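Local coordinates for pyridoxamine 5-phosphate-dependent dehydrase (Escherichia coli, PDB 3B8X), which removes the C3'-hydroxyl group of GDP-4-keto-6-deoxy-D-mannose by a combined transamination and deoxygenation, a step in the biosynthesis of L-colitose for the O-antigen, at residues Tyr6-Ser11 against Gly368-Asn373; Asp127-Ile132 against Arg154-Leu159; Ser189-Thr194 against Glu300-Gly305. The protein carries 1 engineered substitution. All blocks are in the same frame, centred on the assembly; numbering follows the deposited sequence.

Contact 1: Tyr6-Ser11 against Gly368-Asn373; sequences YPLASS and GLFVGN. With NA (sodium ion), chain K.
The phenol of Y6 and the backbone carbonyl of G372 form the one direct hydrogen bond between the loop ahead of helix 15-27 and segment 368-373. In this PLP-dependent enzyme of the aspartate aminotransferase fold (DegT/DnrJ/EryC1 family), that segment runs along strand 368-372 of the small antiparallel sheet. Y6 OH donates to G372 O over 2.7 Å, in the carbonyl plane, with a C=O...donor angle of 148°. A nearly extended chi1 of -178° swings the Y6 ring away from its own amide nitrogen, until its edge meets that oxygen.

A sodium ion joins the same two segments, taking two carbonyl oxygens from the protein and four ligands from water. L8 O binds it at 2.5 Å and N373 O at 2.6 Å. N373 N donates to water 2, one of the four. L8 also belongs to the ligand pocket, and L8 and A9 touch the bound adduct, so the ion ties the pocket wall to the small sheet.

CD1 of L8 rests 3.9 Å from G372 N, while CD2 reaches CE1 of F370 at 4.3 Å. CG2 of V371 comes within 3.7 Å of Y6 OH, the two side chains crossing at about a right angle. Water 1 accepts from G372 N and donates to Y6 O.

Further out, V371 pairs with F306 of strand 305-310 and L8 N donates to E331. P7 O accepts from H374 NE2, and H374 ND1 is hydrogen-bonded to S10 OG.

Contact 2: Asp127-Ile132 against Arg154-Leu159; sequences DSTKAI and RDIILL
K130, I132, I157 and L159 exchange the backbone hydrogen bonds that pair strands 129-135 and 157-161 as parallel neighbours in the large mixed sheet, with helix 144-151 between them in the chain: a beta-alpha-beta unit. The axes of 129-132 and 157-159 approach to 4.7 Å at 24°.

Three donors and three acceptors are used in a ladder. I157 N opens it by donating to K130 O at 2.8 Å. I132 N returns a bond of 2.7 Å to I157 O. L159 N then donates to I132 O at 2.9 Å, nearly straight, with 173° at the hydrogen. K130 O has a second donor in water 6, which also donates to D155 O and so links the strand to the inverse gamma turn centred on D155. I157 O, besides its N-H, receives a CA-H...O contact from A131. On the other edge of strand 129-135, K130 and A131 pair with E82, and L158 pairs with L180 beyond strand 157-161. OG1 of T129 is bonded to E82 OE2 and T126 N.

I156 covers the start of the ladder. With CG1 at chi1 -62°, its CG2 branch lies opposite the backbone N and is pressed to 3.3 Å from CG1 of I132, closer than two aliphatic carbons normally sit. CG1 of I156 lies by T129 O. CB of A131 faces CB of I157, whereas I132 and L158 point to the other side of the sheet.

At the exposed end D127 OD1 stays 4.1 Å from R154 NH1, too far for a salt bridge, with perpendicular carboxylate and guanidinium planes and both residues poorly ordered. R154 NE and NH2 make weak bonds to I151 O and I150 O. Cohesion therefore rests on backbone pairing and apolar packing, and this charge pair probably adds only weak attraction.

Contact 3: Ser189-Thr194 against Glu300-Gly305; sequences SNHIAT and ESSWFG. Engineered in segment 189-194: N190 (natural residue His). With G4M ([(2R,3S,4R,5R)-5-(2-amino-6-oxo-1,6-dihydro-9H-purin-9-yl)-3,4-dihydroxytetrahydrofuran-2-yl]methyl (2R,3S,4S,5S,6R)-3,4-dihydroxy-5-[({3-hydroxy-2-methyl-5-[(phosphonooxy)methyl]pyridin-4-yl}methyl)amino]-6-methyltetrahydro-2H-pyran-2-yl dihydrogen diphosphate), chain O.
H191 reaches across to S302 with the single direct hydrogen bond between these two loops. Its NE2 donates to S302 O at 3.1 Å, with 162° at the hydrogen. The acceptor lies in the imidazole plane, yet the N-H approaches the S302 carbonyl from over its plane and so misses the lone-pair directions. OG of S302 lies 3.2 Å from the same NE2 and is hydrogen-bonded to M166 O. Within 300-305, S301 OG accepts from W303 N in an ST turn.

Water provides the other polar link: water 3, a ligand of the sodium ion held by L8 and N373, donates to both S189 O and F304 O.

Aromatic contacts are made by F304, whose chi1 of 171° stretches the side chain out and carries the ring toward S189 and N190. OD1 of N190, an engineered residue that is His in the natural sequence, comes to 3.2 Å from CE1 of F304 at the ring's edge, with the amide plane turned 85° from the ring. That oxygen also accepts from H191 N, and ND2 of N190 is bonded to C163 O. CE1 of H191 touches the same ring edge. The imidazole and phenyl planes are inclined obliquely, their centroids 6.0 Å apart.

Ligand contacts involve both segments. S189 belongs to the ligand pocket, and its OG donates at 3.0 Å to O3P in the diphosphate of the bound GDP-sugar-coenzyme adduct. CZ of F304 lies 4.1 Å from the sugar methyl C6G.

Segment 189-194 links strands 181-185 and 198-202 of the large sheet, whereas 300-305 leads into strand 305-310 of the small one. Helix 255-286 packs against both, with I272 and R275 beside H191 and A279 beside W303.

Contacts 1 and 3 are neighbours, with centres about 11 Å apart, and form one connected region beside the bound adduct. N373 ND2 of contact 1 lies 3.0 Å from W303 O of contact 3, a probable hydrogen bond, and CB of A9 packs 3.7 Å from CA of S189. Water 3 joins them, bound to the sodium ion of contact 1 and to both segments of contact 3. Each contributes a residue to the ligand pocket, L8 and S189 respectively. Contact 2 stands apart: its centre is about 35 Å from that of contact 1 and about 28 Å from that of contact 3, and the side chain of L159 is about 12 Å from the adduct. Contacts 1 and 2 lie on opposite sides of the chain's centre.

Contact 1: Tyr6-Ser11 against Gly368-Asn373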
loop_
_atom_site.group_PDB
_atom_site.type_symbol
_atom_site.label_atom_id
_atom_site.label_comp_id
_atom_site.label_asym_id
_atom_site.label_seq_id
_atom_site.Cartn_x
_atom_site.Cartn_y
_atom_site.Cartn_z
ATOM N N TYR B 6 -16.967 -7.539 -26.466
ATOM C CA TYR B 6 -16.943 -8.535 -25.396
ATOM C C TYR B 6 -15.642 -8.303 -24.624
ATOM O O TYR B 6 -14.628 -8.975 -24.787
ATOM C CB TYR B 6 -16.926 -9.900 -26.036
ATOM C CG TYR B 6 -16.954 -11.051 -25.059
ATOM C CD1 TYR B 6 -16.941 -10.845 -23.686
ATOM C CD2 TYR B 6 -16.877 -12.355 -25.533
ATOM C CE1 TYR B 6 -16.932 -11.963 -22.803
ATOM C CE2 TYR B 6 -16.890 -13.443 -24.693
ATOM C CZ TYR B 6 -16.912 -13.259 -23.328
ATOM O OH TYR B 6 -16.870 -14.389 -22.533
ATOM N N PRO B 7 -15.692 -7.287 -23.797
ATOM C CA PRO B 7 -14.541 -6.909 -23.021
ATOM C C PRO B 7 -14.434 -7.787 -21.787
ATOM O O PRO B 7 -15.401 -8.405 -21.349
ATOM C CB PRO B 7 -14.894 -5.460 -22.621
ATOM C CG PRO B 7 -16.415 -5.523 -22.433
ATOM C CD PRO B 7 -16.855 -6.404 -23.571
ATOM N N LEU B 8 -13.256 -7.788 -21.189
ATOM C CA LEU B 8 -13.055 -8.503 -19.942
ATOM C C LEU B 8 -13.974 -8.176 -18.754
ATOM O O LEU B 8 -14.292 -9.056 -17.983
ATOM C CB LEU B 8 -11.585 -8.373 -19.510
ATOM C CG LEU B 8 -10.885 -9.654 -19.080
ATOM C CD1 LEU B 8 -10.415 -10.433 -20.298
ATOM C CD2 LEU B 8 -9.740 -9.247 -18.127
ATOM N N ALA B 9 -14.327 -6.923 -18.506
ATOM C CA ALA B 9 -15.162 -6.613 -17.339
ATOM C C ALA B 9 -16.098 -5.482 -17.725
ATOM O O ALA B 9 -15.890 -4.837 -18.745
ATOM C CB ALA B 9 -14.259 -6.169 -16.162
ATOM N N SER B 10 -17.137 -5.276 -16.924
ATOM C CA SER B 10 -18.087 -4.190 -17.129
ATOM C C SER B 10 -18.415 -3.612 -15.747
ATOM O O SER B 10 -17.911 -4.089 -14.718
ATOM C CB SER B 10 -19.319 -4.653 -17.919
ATOM O OG SER B 10 -19.928 -5.815 -17.362
ATOM N N SER B 11 -19.161 -2.517 -15.711
ATOM C CA SER B 11 -19.494 -1.907 -14.414
ATOM C C SER B 11 -20.431 -2.815 -13.614
ATOM O O SER B 11 -21.383 -3.375 -14.186
ATOM C CB SER B 11 -20.170 -0.541 -14.617
ATOM O OG SER B 11 -20.468 0.071 -13.376
ATOM N N GLY B 368 -2.084 -21.276 -23.030
ATOM C CA GLY B 368 -3.242 -20.762 -22.305
ATOM C C GLY B 368 -3.580 -19.289 -22.396
ATOM O O GLY B 368 -2.713 -18.435 -22.627
ATOM N N LEU B 369 -4.854 -19.003 -22.139
ATOM C CA LEU B 369 -5.364 -17.621 -22.167
ATOM C C LEU B 369 -6.758 -17.605 -21.526
ATOM O O LEU B 369 -7.366 -18.647 -21.287
ATOM C CB LEU B 369 -5.483 -17.141 -23.630
ATOM C CG LEU B 369 -6.696 -17.688 -24.447
ATOM C CD1 LEU B 369 -7.362 -16.666 -25.326
ATOM C CD2 LEU B 369 -6.412 -18.985 -25.175
ATOM N N PHE B 370 -7.315 -16.425 -21.302
ATOM C CA PHE B 370 -8.676 -16.426 -20.837
ATOM C C PHE B 370 -9.473 -15.254 -21.349
ATOM O O PHE B 370 -8.898 -14.258 -21.749
ATOM C CB PHE B 370 -8.813 -16.678 -19.324
ATOM C CG PHE B 370 -8.592 -15.465 -18.469
ATOM C CD1 PHE B 370 -9.639 -14.608 -18.167
ATOM C CD2 PHE B 370 -7.339 -15.236 -17.888
ATOM C CE1 PHE B 370 -9.463 -13.507 -17.335
ATOM C CE2 PHE B 370 -7.121 -14.140 -17.054
ATOM C CZ PHE B 370 -8.187 -13.252 -16.793
ATOM N N VAL B 371 -10.791 -15.429 -21.391
ATOM C CA VAL B 371 -11.696 -14.377 -21.820
ATOM C C VAL B 371 -12.599 -14.042 -20.668
ATOM O O VAL B 371 -12.569 -14.686 -19.633
ATOM C CB VAL B 371 -12.475 -14.677 -23.116
ATOM C CG1 VAL B 371 -11.448 -14.900 -24.292
ATOM C CG2 VAL B 371 -13.460 -15.850 -22.938
ATOM N N GLY B 372 -13.375 -12.981 -20.785
ATOM C CA GLY B 372 -14.090 -12.629 -19.595
ATOM C C GLY B 372 -15.378 -13.313 -19.167
ATOM O O GLY B 372 -16.143 -13.881 -19.950
ATOM N N ASN B 373 -15.633 -13.217 -17.872
ATOM C CA ASN B 373 -16.985 -13.601 -17.411
ATOM C C ASN B 373 -17.516 -12.352 -16.681
ATOM O O ASN B 373 -16.752 -11.576 -16.111
ATOM C CB ASN B 373 -16.997 -14.867 -16.542
ATOM C CG ASN B 373 -18.429 -15.391 -16.300
ATOM O OD1 ASN B 373 -19.388 -14.936 -16.932
ATOM N ND2 ASN B 373 -18.563 -16.343 -15.371
HETATM NA NA NA K . -14.610 -10.087 -15.784
HETATM O O HOH W 1 -13.244 -10.911 -22.705
HETATM O O HOH W 2 -13.150 -11.911 -16.402
HETATM O O HOH W 3 -14.106 -11.053 -13.492
HETATM O O HOH W 4 -11.859 -9.532 -15.184
HETATM O O HOH W 5 -15.840 -8.609 -14.496
#

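Contact 2: Asp127-Ile132 against Arg154-Leu159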
loop_
_atom_site.group_PDB
_atom_site.type_symbol
_atom_site.label_atom_id
_atom_site.label_comp_id
_atom_site.label_asym_id
_atom_site.label_seq_id
_atom_site.Cartn_x
_atom_site.Cartn_y
_atom_site.Cartn_z
ATOM N N ASP B 127 9.232 -32.090 6.282
ATOM C CA ASP B 127 9.176 -31.611 7.667
ATOM C C ASP B 127 9.551 -30.133 7.779
ATOM O O ASP B 127 9.309 -29.510 8.816
ATOM C CB ASP B 127 10.112 -32.421 8.559
ATOM C CG ASP B 127 9.693 -33.867 8.673
ATOM O OD1 ASP B 127 8.466 -34.130 8.616
ATOM O OD2 ASP B 127 10.593 -34.729 8.809
ATOM N N SER B 128 10.184 -29.618 6.722
ATOM C CA SER B 128 10.668 -28.253 6.667
ATOM C C SER B 128 9.573 -27.320 6.178
ATOM O O SER B 128 9.683 -26.106 6.323
ATOM C CB SER B 128 11.917 -28.178 5.778
ATOM O OG SER B 128 11.611 -28.343 4.400
ATOM N N THR B 129 8.485 -27.910 5.688
ATOM C CA THR B 129 7.345 -27.145 5.195
ATOM C C THR B 129 6.614 -26.513 6.367
ATOM O O THR B 129 6.093 -27.225 7.230
ATOM C CB THR B 129 6.371 -28.029 4.399
ATOM O OG1 THR B 129 7.072 -28.630 3.301
ATOM C CG2 THR B 129 5.230 -27.185 3.890
ATOM N N LYS B 130 6.589 -25.176 6.373
ATOM C CA LYS B 130 5.973 -24.389 7.439
ATOM C C LYS B 130 4.573 -23.861 7.060
ATOM O O LYS B 130 3.706 -23.653 7.929
ATOM C CB LYS B 130 6.848 -23.164 7.743
ATOM C CG LYS B 130 8.138 -23.482 8.430
ATOM C CD LYS B 130 7.883 -24.250 9.726
ATOM C CE LYS B 130 9.154 -24.867 10.298
ATOM N NZ LYS B 130 9.148 -24.870 11.796
ATOM N N ALA B 131 4.347 -23.662 5.766
ATOM C CA ALA B 131 3.081 -23.122 5.311
ATOM C C ALA B 131 2.751 -23.531 3.882
ATOM O O ALA B 131 3.621 -23.872 3.092
ATOM C CB ALA B 131 3.159 -21.588 5.383
ATOM N N ILE B 132 1.490 -23.401 3.542
ATOM C CA ILE B 132 1.052 -23.678 2.191
ATOM C C ILE B 132 0.144 -22.506 1.810
ATOM O O ILE B 132 -0.929 -22.321 2.378
ATOM C CB ILE B 132 0.228 -24.978 2.115
ATOM C CG1 ILE B 132 0.940 -26.115 2.849
ATOM C CG2 ILE B 132 -0.055 -25.367 0.645
ATOM C CD1 ILE B 132 0.784 -27.450 2.156
ATOM N N ARG B 154 -0.297 -31.825 10.938
ATOM C CA ARG B 154 1.083 -31.438 11.109
ATOM C C ARG B 154 1.069 -29.917 11.279
ATOM O O ARG B 154 0.043 -29.264 11.030
ATOM C CB ARG B 154 1.882 -31.849 9.893
ATOM C CG ARG B 154 1.701 -33.314 9.610
ATOM C CD ARG B 154 2.890 -33.834 8.860
ATOM N NE ARG B 154 2.600 -33.975 7.440
ATOM C CZ ARG B 154 3.535 -34.029 6.502
ATOM N NH1 ARG B 154 4.817 -33.960 6.838
ATOM N NH2 ARG B 154 3.178 -34.165 5.230
ATOM N N ASP B 155 2.188 -29.376 11.751
ATOM C CA ASP B 155 2.313 -27.941 12.010
ATOM C C ASP B 155 2.620 -27.147 10.732
ATOM O O ASP B 155 3.736 -26.654 10.526
ATOM C CB ASP B 155 3.353 -27.689 13.118
ATOM C CG ASP B 155 3.166 -26.338 13.821
ATOM O OD1 ASP B 155 2.082 -25.728 13.685
ATOM O OD2 ASP B 155 4.105 -25.880 14.514
ATOM N N ILE B 156 1.633 -27.069 9.837
ATOM C CA ILE B 156 1.792 -26.351 8.563
ATOM C C ILE B 156 0.631 -25.385 8.435
ATOM O O ILE B 156 -0.524 -25.792 8.454
ATOM C CB ILE B 156 1.702 -27.291 7.349
ATOM C CG1 ILE B 156 2.836 -28.324 7.392
ATOM C CG2 ILE B 156 1.771 -26.466 6.059
ATOM C CD1 ILE B 156 2.429 -29.694 6.824
ATOM N N ILE B 157 0.928 -24.102 8.349
ATOM C CA ILE B 157 -0.155 -23.145 8.252
ATOM C C ILE B 157 -0.725 -23.161 6.827
ATOM O O ILE B 157 0.032 -23.202 5.823
ATOM C CB ILE B 157 0.356 -21.726 8.502
ATOM C CG1 ILE B 157 0.883 -21.564 9.919
ATOM C CG2 ILE B 157 -0.751 -20.722 8.200
ATOM C CD1 ILE B 157 2.122 -20.681 9.996
ATOM N N LEU B 158 -2.046 -23.021 6.751
ATOM C CA LEU B 158 -2.720 -22.931 5.462
ATOM C C LEU B 158 -3.215 -21.498 5.283
ATOM O O LEU B 158 -3.938 -20.949 6.169
ATOM C CB LEU B 158 -3.938 -23.867 5.445
ATOM C CG LEU B 158 -4.847 -23.802 4.229
ATOM C CD1 LEU B 158 -4.116 -24.267 2.970
ATOM C CD2 LEU B 158 -6.112 -24.561 4.452
ATOM N N LEU B 159 -2.843 -20.919 4.129
ATOM C CA LEU B 159 -3.294 -19.557 3.796
ATOM C C LEU B 159 -4.010 -19.658 2.480
ATOM O O LEU B 159 -3.677 -20.541 1.735
ATOM C CB LEU B 159 -2.090 -18.681 3.550
ATOM C CG LEU B 159 -1.319 -18.579 4.874
ATOM C CD1 LEU B 159 0.015 -17.896 4.651
ATOM C CD2 LEU B 159 -2.184 -17.909 5.941
HETATM O O HOH W 6 3.999 -23.708 10.555
#

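Contact 3: Ser189-Thr194 against Glu300-Gly305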
loop_
_atom_site.group_PDB
_atom_site.type_symbol
_atom_site.label_atom_id
_atom_site.label_comp_id
_atom_site.label_asym_id
_atom_site.label_seq_id
_atom_site.Cartn_x
_atom_site.Cartn_y
_atom_site.Cartn_z
ATOM N N SER B 189 -12.147 -5.125 -12.154
ATOM C CA SER B 189 -12.435 -6.288 -12.990
ATOM C C SER B 189 -12.751 -7.566 -12.222
ATOM O O SER B 189 -12.773 -8.655 -12.797
ATOM C CB SER B 189 -11.276 -6.535 -13.967
ATOM O OG SER B 189 -10.041 -6.695 -13.284
ATOM N N ASN B 190 -13.043 -7.422 -10.924
ATOM C CA ASN B 190 -13.257 -8.553 -10.036
ATOM C C ASN B 190 -14.730 -8.835 -9.748
ATOM O O ASN B 190 -15.585 -8.280 -10.369
ATOM C CB ASN B 190 -12.508 -8.314 -8.738
ATOM C CG ASN B 190 -11.802 -9.513 -8.290
ATOM O OD1 ASN B 190 -12.251 -10.624 -8.548
ATOM N ND2 ASN B 190 -10.667 -9.328 -7.656
ATOM N N HIS B 191 -14.991 -9.758 -8.818
ATOM C CA HIS B 191 -16.363 -10.119 -8.473
ATOM C C HIS B 191 -17.178 -8.930 -7.997
ATOM O O HIS B 191 -18.333 -8.806 -8.327
ATOM C CB HIS B 191 -16.395 -11.266 -7.456
ATOM C CG HIS B 191 -16.054 -12.566 -8.086
ATOM N ND1 HIS B 191 -14.755 -13.035 -8.164
ATOM C CD2 HIS B 191 -16.808 -13.410 -8.826
ATOM C CE1 HIS B 191 -14.747 -14.166 -8.852
ATOM N NE2 HIS B 191 -15.971 -14.393 -9.298
ATOM N N ILE B 192 -16.575 -8.095 -7.172
ATOM C CA ILE B 192 -17.194 -6.845 -6.695
ATOM C C ILE B 192 -16.128 -5.778 -6.905
ATOM O O ILE B 192 -14.940 -6.112 -7.033
ATOM C CB ILE B 192 -17.664 -6.868 -5.202
ATOM C CG1 ILE B 192 -16.490 -6.980 -4.219
ATOM C CG2 ILE B 192 -18.699 -7.942 -5.024
ATOM C CD1 ILE B 192 -16.908 -6.752 -2.725
ATOM N N ALA B 193 -16.529 -4.506 -6.940
ATOM C CA ALA B 193 -15.554 -3.462 -7.226
ATOM C C ALA B 193 -15.740 -2.203 -6.409
ATOM O O ALA B 193 -16.819 -1.663 -6.350
ATOM C CB ALA B 193 -15.614 -3.153 -8.717
ATOM N N THR B 194 -14.679 -1.739 -5.752
ATOM C CA THR B 194 -14.748 -0.561 -4.902
ATOM C C THR B 194 -13.642 0.396 -5.363
ATOM O O THR B 194 -13.004 1.072 -4.564
ATOM C CB THR B 194 -14.477 -0.980 -3.439
ATOM O OG1 THR B 194 -13.180 -1.597 -3.353
ATOM C CG2 THR B 194 -15.488 -1.994 -3.013
ATOM N N GLU B 300 -18.011 -25.390 -6.055
ATOM C CA GLU B 300 -18.825 -24.450 -6.817
ATOM C C GLU B 300 -18.004 -23.201 -7.158
ATOM O O GLU B 300 -17.761 -22.350 -6.311
ATOM C CB GLU B 300 -20.110 -24.109 -6.087
ATOM C CG GLU B 300 -21.055 -25.292 -6.077
ATOM C CD GLU B 300 -22.449 -24.929 -5.619
ATOM O OE1 GLU B 300 -22.818 -23.743 -5.776
ATOM O OE2 GLU B 300 -23.164 -25.820 -5.099
ATOM N N SER B 301 -17.446 -23.194 -8.353
ATOM C CA SER B 301 -16.593 -22.097 -8.778
ATOM C C SER B 301 -17.365 -20.790 -8.941
ATOM O O SER B 301 -18.566 -20.787 -9.223
ATOM C CB SER B 301 -15.935 -22.513 -10.107
ATOM O OG SER B 301 -15.190 -21.482 -10.716
ATOM N N SER B 302 -16.688 -19.652 -8.746
ATOM C CA SER B 302 -17.359 -18.368 -8.956
ATOM C C SER B 302 -16.971 -17.854 -10.341
ATOM O O SER B 302 -17.338 -16.745 -10.722
ATOM C CB SER B 302 -17.070 -17.316 -7.861
ATOM O OG SER B 302 -15.672 -17.138 -7.623
ATOM N N TRP B 303 -16.248 -18.668 -11.111
ATOM C CA TRP B 303 -15.957 -18.366 -12.518
ATOM C C TRP B 303 -15.548 -16.935 -12.794
ATOM O O TRP B 303 -16.297 -16.164 -13.414
ATOM C CB TRP B 303 -17.198 -18.717 -13.379
ATOM C CG TRP B 303 -17.485 -20.203 -13.372
ATOM C CD1 TRP B 303 -18.396 -20.878 -12.590
ATOM C CD2 TRP B 303 -16.771 -21.210 -14.108
ATOM N NE1 TRP B 303 -18.298 -22.243 -12.807
ATOM C CE2 TRP B 303 -17.302 -22.471 -13.723
ATOM C CE3 TRP B 303 -15.738 -21.166 -15.071
ATOM C CZ2 TRP B 303 -16.851 -23.675 -14.281
ATOM C CZ3 TRP B 303 -15.296 -22.381 -15.651
ATOM C CH2 TRP B 303 -15.869 -23.610 -15.256
ATOM N N PHE B 304 -14.318 -16.592 -12.440
ATOM C CA PHE B 304 -13.842 -15.226 -12.582
ATOM C C PHE B 304 -13.758 -14.871 -14.062
ATOM O O PHE B 304 -14.059 -13.744 -14.487
ATOM C CB PHE B 304 -12.471 -15.156 -11.899
ATOM C CG PHE B 304 -11.740 -13.876 -12.127
ATOM C CD1 PHE B 304 -11.878 -12.817 -11.231
ATOM C CD2 PHE B 304 -10.878 -13.768 -13.207
ATOM C CE1 PHE B 304 -11.169 -11.632 -11.427
ATOM C CE2 PHE B 304 -10.179 -12.606 -13.453
ATOM C CZ PHE B 304 -10.313 -11.513 -12.554
ATOM N N GLY B 305 -13.321 -15.850 -14.840
ATOM C CA GLY B 305 -13.175 -15.721 -16.287
ATOM C C GLY B 305 -13.226 -17.102 -16.907
ATOM O O GLY B 305 -13.310 -18.094 -16.201
HETATM O OP3 G4M O . -5.427 -6.274 -8.000
HETATM P PL G4M O . -5.331 -6.483 -6.432
HETATM O OP1 G4M O . -4.038 -5.752 -5.777
HETATM O OP2 G4M O . -6.666 -5.906 -5.747
HETATM O OP4 G4M O . -5.341 -8.080 -6.114
HETATM C C5B G4M O . -4.073 -8.587 -6.418
HETATM C C5L G4M O . -4.229 -10.038 -6.671
HETATM C C6L G4M O . -3.801 -10.942 -5.709
HETATM N N1L G4M O . -3.878 -12.231 -5.947
HETATM C C2L G4M O . -4.351 -12.735 -7.066
HETATM C C2A G4M O . -4.355 -14.229 -7.289
HETATM C C3L G4M O . -4.846 -11.917 -8.078
HETATM O O3L G4M O . -5.254 -12.493 -9.230
HETATM C C4L G4M O . -4.813 -10.503 -7.858
HETATM C C4A G4M O . -5.266 -9.593 -8.823
HETATM N N4A G4M O . -5.650 -10.032 -9.985
HETATM C C4G G4M O . -6.208 -9.116 -10.915
HETATM C C5G G4M O . -5.886 -9.503 -12.339
HETATM C C6G G4M O . -6.223 -10.973 -12.589
HETATM O O5G G4M O . -6.817 -8.712 -13.071
HETATM C C3G G4M O . -5.668 -7.692 -10.706
HETATM O O3G G4M O . -6.692 -6.932 -10.076
HETATM C C2G G4M O . -5.362 -7.042 -12.088
HETATM O O2G G4M O . -5.217 -5.622 -11.988
HETATM C C1G G4M O . -6.470 -7.335 -13.072
HETATM O O1G G4M O . -5.901 -7.140 -14.360
HETATM P P2 G4M O . -6.786 -6.483 -15.507
HETATM O O3P G4M O . -8.232 -7.204 -15.568
HETATM O O4P G4M O . -6.073 -6.820 -16.923
HETATM O OPP G4M O . -6.838 -4.930 -15.075
HETATM P P G4M O . -7.436 -3.969 -16.217
HETATM O O1P G4M O . -6.795 -4.005 -17.702
HETATM O O2P G4M O . -7.145 -2.554 -15.549
HETATM O "O5'" G4M O . -9.015 -4.021 -16.172
HETATM C "C5'" G4M O . -9.519 -5.005 -17.050
HETATM C "C4'" G4M O . -10.588 -4.341 -17.905
HETATM O "O4'" G4M O . -11.403 -3.464 -17.071
HETATM C "C3'" G4M O . -9.928 -3.436 -18.970
HETATM O "O3'" G4M O . -10.786 -3.456 -20.101
HETATM C "C2'" G4M O . -9.901 -2.049 -18.290
HETATM O "O2'" G4M O . -9.978 -1.040 -19.304
HETATM C "C1'" G4M O . -11.219 -2.105 -17.530
HETATM N N9 G4M O . -11.227 -1.177 -16.394
HETATM C C8 G4M O . -10.441 -1.267 -15.290
HETATM N N7 G4M O . -10.769 -0.281 -14.477
HETATM C C4 G4M O . -12.082 -0.114 -16.250
HETATM C C5 G4M O . -11.789 0.476 -14.999
HETATM C C6 G4M O . -12.552 1.620 -14.569
HETATM O O6 G4M O . -12.374 2.186 -13.501
HETATM N N3 G4M O . -13.042 0.406 -17.021
HETATM C C2 G4M O . -13.719 1.470 -16.620
HETATM N N1 G4M O . -13.498 2.084 -15.414
HETATM N N2 G4M O . -14.678 1.988 -17.434
HETATM O O HOH W 3 -14.106 -11.053 -13.492
#